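Local coordinates for protein nudix hydrolase DR_0079 (Deinococcus radiodurans, PDB 2O5F) that hydrolyses nucleoside di- and triphosphates to monophosphates with magnesium as cofactor, strongly preferring CDP and CTP, at residues S98-A103 with V118-S123. Residues are numbered along the deposited sequence; the frame is centred on the assembly and turned at random.
Sequences SWRPLA and VYELRS
V118 O takes two backbone N-H groups at once, from L102 (L102 N to V118 O 2.6 Å) and from A103 (A103 N to V118 O 3.1 Å), which marks a classic beta bulge in the antiparallel hairpin of strands 98-105 and 115-122. The bulge shifts the register by one residue, and V118 N returns a nearly straight bond to A103 O. Beyond it R100 and E120 form a hydrogen-bonded pair, flanked by the non-hydrogen-bonded pairs W99–L121 and P101–Y119. Strand 98-105 forms one border of the mixed Nudix sheet, whereas strand 115-122 is bonded on its other side to strand 35-42.

On the face of R100 and E120, the two side chains run alongside each other in the same direction. The glutamate chain is extended, with CG anti to the backbone N (chi1 179°), and brings E120 OE1 to 2.8 Å from R100 NH1. This salt bridge has bent, weak hydrogen-bond geometry, the guanidinium and carboxylate planes standing 71° apart. R42 also pairs with OE1, while the hydroxyl of Y167 bonds to OE2, so both carboxylate oxygens are engaged. From the bulge, L102 CD1 reaches E120 CB at 3.9 Å.

The reverse face, turned to the Nudix-box helix 78-90, carries W99, L121 and Y119. With CG between the backbone N and the carbonyl carbon (chi1 64°), the W99 indole lies alongside the Y119 ring, W99 CZ3 3.6 Å from Y119 CD1, the planes steeply inclined. F82 of the helix joins both rings, stacked on Y119 and edge-to-face with W99, tying the hairpin to the helix that carries the inferred magnesium ligands E85 and E89. Next to this aromatic group, L121 CD1 packs against W99 CB at 3.5 Å.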
ATOM      1  N   SER A  98      11.274  -6.247  11.139  1.00 35.04           N
ATOM      2  CA  SER A  98      12.063  -6.519   9.950  1.00 34.62           C
ATOM      3  C   SER A  98      11.220  -6.188   8.715  1.00 33.02           C
ATOM      4  O   SER A  98      10.065  -6.603   8.622  1.00 32.98           O
ATOM      5  CB  SER A  98      12.473  -7.994   9.923  1.00 35.98           C
ATOM      6  OG  SER A  98      13.016  -8.351   8.661  1.00 39.11           O
ATOM      7  N   TRP A  99      11.795  -5.426   7.785  1.00 31.25           N
ATOM      8  CA  TRP A  99      11.107  -5.052   6.548  1.00 29.25           C
ATOM      9  C   TRP A  99      12.100  -4.828   5.418  1.00 30.24           C
ATOM     10  O   TRP A  99      13.302  -4.690   5.641  1.00 28.38           O
ATOM     11  CB  TRP A  99      10.281  -3.771   6.721  1.00 27.12           C
ATOM     12  CG  TRP A  99      11.093  -2.544   7.026  1.00 28.30           C
ATOM     13  CD1 TRP A  99      11.485  -2.114   8.257  1.00 26.98           C
ATOM     14  CD2 TRP A  99      11.608  -1.583   6.083  1.00 27.96           C
ATOM     15  NE1 TRP A  99      12.200  -0.952   8.146  1.00 27.20           N
ATOM     16  CE2 TRP A  99      12.291  -0.601   6.825  1.00 26.13           C
ATOM     17  CE3 TRP A  99      11.551  -1.461   4.687  1.00 27.93           C
ATOM     18  CZ2 TRP A  99      12.922   0.498   6.225  1.00 28.45           C
ATOM     19  CZ3 TRP A  99      12.178  -0.367   4.085  1.00 29.57           C
ATOM     20  CH2 TRP A  99      12.855   0.599   4.860  1.00 28.39           C
ATOM     21  N   ARG A 100      11.595  -4.787   4.196  1.00 29.51           N
ATOM     22  CA  ARG A 100      12.464  -4.565   3.058  1.00 30.96           C
ATOM     23  C   ARG A 100      11.654  -4.209   1.829  1.00 30.48           C
ATOM     24  O   ARG A 100      10.465  -4.523   1.741  1.00 27.89           O
ATOM     25  CB  ARG A 100      13.286  -5.823   2.758  1.00 34.88           C
ATOM     26  CG  ARG A 100      12.470  -6.968   2.186  1.00 38.86           C
ATOM     27  CD  ARG A 100      13.373  -8.054   1.623  1.00 42.99           C
ATOM     28  NE  ARG A 100      12.622  -9.065   0.884  1.00 46.46           N
ATOM     29  CZ  ARG A 100      11.760  -9.913   1.437  1.00 47.88           C
ATOM     30  NH1 ARG A 100      11.536  -9.877   2.744  1.00 49.35           N
ATOM     31  NH2 ARG A 100      11.121 -10.796   0.680  1.00 48.08           N
ATOM     32  N   PRO A 101      12.286  -3.517   0.873  1.00 30.67           N
ATOM     33  CA  PRO A 101      11.593  -3.142  -0.355  1.00 30.70           C
ATOM     34  C   PRO A 101      11.282  -4.439  -1.092  1.00 30.81           C
ATOM     35  O   PRO A 101      12.168  -5.268  -1.303  1.00 29.43           O
ATOM     36  CB  PRO A 101      12.630  -2.303  -1.090  1.00 29.96           C
ATOM     37  CG  PRO A 101      13.388  -1.662   0.027  1.00 32.06           C
ATOM     38  CD  PRO A 101      13.580  -2.818   0.979  1.00 30.96           C
ATOM     39  N   LEU A 102      10.027  -4.627  -1.468  1.00 29.37           N
ATOM     40  CA  LEU A 102       9.648  -5.839  -2.172  1.00 30.24           C
ATOM     41  C   LEU A 102       9.752  -5.607  -3.678  1.00 29.46           C
ATOM     42  O   LEU A 102      10.265  -6.449  -4.419  1.00 29.86           O
ATOM     43  CB  LEU A 102       8.222  -6.234  -1.786  1.00 32.76           C
ATOM     44  CG  LEU A 102       7.783  -7.679  -2.027  1.00 35.27           C
ATOM     45  CD1 LEU A 102       8.677  -8.633  -1.238  1.00 34.66           C
ATOM     46  CD2 LEU A 102       6.331  -7.841  -1.598  1.00 34.98           C
ATOM     47  N   ALA A 103       9.276  -4.452  -4.124  1.00 28.16           N
ATOM     48  CA  ALA A 103       9.313  -4.112  -5.535  1.00 28.50           C
ATOM     49  C   ALA A 103       8.947  -2.657  -5.758  1.00 27.21           C
ATOM     50  O   ALA A 103       8.465  -1.979  -4.853  1.00 26.99           O
ATOM     51  CB  ALA A 103       8.351  -5.009  -6.314  1.00 28.30           C
ATOM     52  N   VAL A 118       6.706  -0.987  -3.040  1.00 20.94           N
ATOM     53  CA  VAL A 118       5.944  -1.947  -2.256  1.00 20.88           C
ATOM     54  C   VAL A 118       6.942  -2.563  -1.281  1.00 21.54           C
ATOM     55  O   VAL A 118       8.046  -2.944  -1.670  1.00 21.88           O
ATOM     56  CB  VAL A 118       5.343  -3.061  -3.147  1.00 19.79           C
ATOM     57  CG1 VAL A 118       4.370  -3.917  -2.341  1.00 17.88           C
ATOM     58  CG2 VAL A 118       4.642  -2.443  -4.348  1.00 20.53           C
ATOM     59  N   TYR A 119       6.552  -2.635  -0.017  1.00 21.22           N
ATOM     60  CA  TYR A 119       7.409  -3.180   1.029  1.00 20.17           C
ATOM     61  C   TYR A 119       6.792  -4.415   1.649  1.00 21.52           C
ATOM     62  O   TYR A 119       5.595  -4.662   1.510  1.00 21.55           O
ATOM     63  CB  TYR A 119       7.586  -2.148   2.138  1.00 19.50           C
ATOM     64  CG  TYR A 119       8.191  -0.853   1.687  1.00 21.38           C
ATOM     65  CD1 TYR A 119       9.576  -0.715   1.565  1.00 21.89           C
ATOM     66  CD2 TYR A 119       7.384   0.245   1.380  1.00 23.26           C
ATOM     67  CE1 TYR A 119      10.139   0.485   1.154  1.00 24.90           C
ATOM     68  CE2 TYR A 119       7.941   1.446   0.967  1.00 24.29           C
ATOM     69  CZ  TYR A 119       9.314   1.559   0.858  1.00 26.20           C
ATOM     70  OH  TYR A 119       9.865   2.757   0.457  1.00 27.48           O
ATOM     71  N   GLU A 120       7.614  -5.192   2.341  1.00 21.32           N
ATOM     72  CA  GLU A 120       7.111  -6.359   3.042  1.00 22.84           C
ATOM     73  C   GLU A 120       7.572  -6.222   4.490  1.00 23.97           C
ATOM     74  O   GLU A 120       8.763  -6.053   4.754  1.00 24.76           O
ATOM     75  CB  GLU A 120       7.647  -7.660   2.440  1.00 25.18           C
ATOM     76  CG  GLU A 120       7.153  -8.894   3.180  1.00 26.16           C
ATOM     77  CD  GLU A 120       7.626 -10.192   2.559  1.00 28.73           C
ATOM     78  OE1 GLU A 120       8.844 -10.472   2.625  1.00 32.27           O
ATOM     79  OE2 GLU A 120       6.779 -10.921   1.997  1.00 27.11           O
ATOM     80  N   LEU A 121       6.618  -6.261   5.413  1.00 22.84           N
ATOM     81  CA  LEU A 121       6.893  -6.155   6.841  1.00 25.42           C
ATOM     82  C   LEU A 121       6.739  -7.570   7.396  1.00 25.22           C
ATOM     83  O   LEU A 121       5.802  -8.280   7.030  1.00 26.73           O
ATOM     84  CB  LEU A 121       5.869  -5.219   7.498  1.00 28.55           C
ATOM     85  CG  LEU A 121       6.224  -4.461   8.782  1.00 32.94           C
ATOM     86  CD1 LEU A 121       7.288  -3.416   8.463  1.00 32.97           C
ATOM     87  CD2 LEU A 121       4.976  -3.769   9.347  1.00 34.65           C
ATOM     88  N   ARG A 122       7.658  -7.990   8.262  1.00 26.20           N
ATOM     89  CA  ARG A 122       7.589  -9.331   8.843  1.00 25.46           C
ATOM     90  C   ARG A 122       7.174  -9.307  10.314  1.00 24.50           C
ATOM     91  O   ARG A 122       7.822  -8.662  11.139  1.00 24.22           O
ATOM     92  CB  ARG A 122       8.947 -10.043   8.720  1.00 29.82           C
ATOM     93  CG  ARG A 122       9.504 -10.160   7.307  1.00 32.22           C
ATOM     94  CD  ARG A 122       8.472 -10.735   6.349  1.00 35.92           C
ATOM     95  NE  ARG A 122       7.878 -11.963   6.865  1.00 40.09           N
ATOM     96  CZ  ARG A 122       8.497 -13.137   6.905  1.00 42.31           C
ATOM     97  NH1 ARG A 122       9.739 -13.249   6.449  1.00 42.86           N
ATOM     98  NH2 ARG A 122       7.879 -14.194   7.409  1.00 43.31           N
ATOM     99  N   SER A 123       6.098 -10.023  10.633  1.00 22.36           N
ATOM    100  CA  SER A 123       5.604 -10.110  11.997  1.00 22.44           C
ATOM    101  C   SER A 123       4.527 -11.169  12.138  1.00 23.03           C
ATOM    102  O   SER A 123       3.705 -11.355  11.237  1.00 22.72           O
ATOM    103  CB  SER A 123       5.018  -8.777  12.462  1.00 24.32           C
ATOM    104  OG  SER A 123       4.544  -8.881  13.800  1.00 25.22           O
TER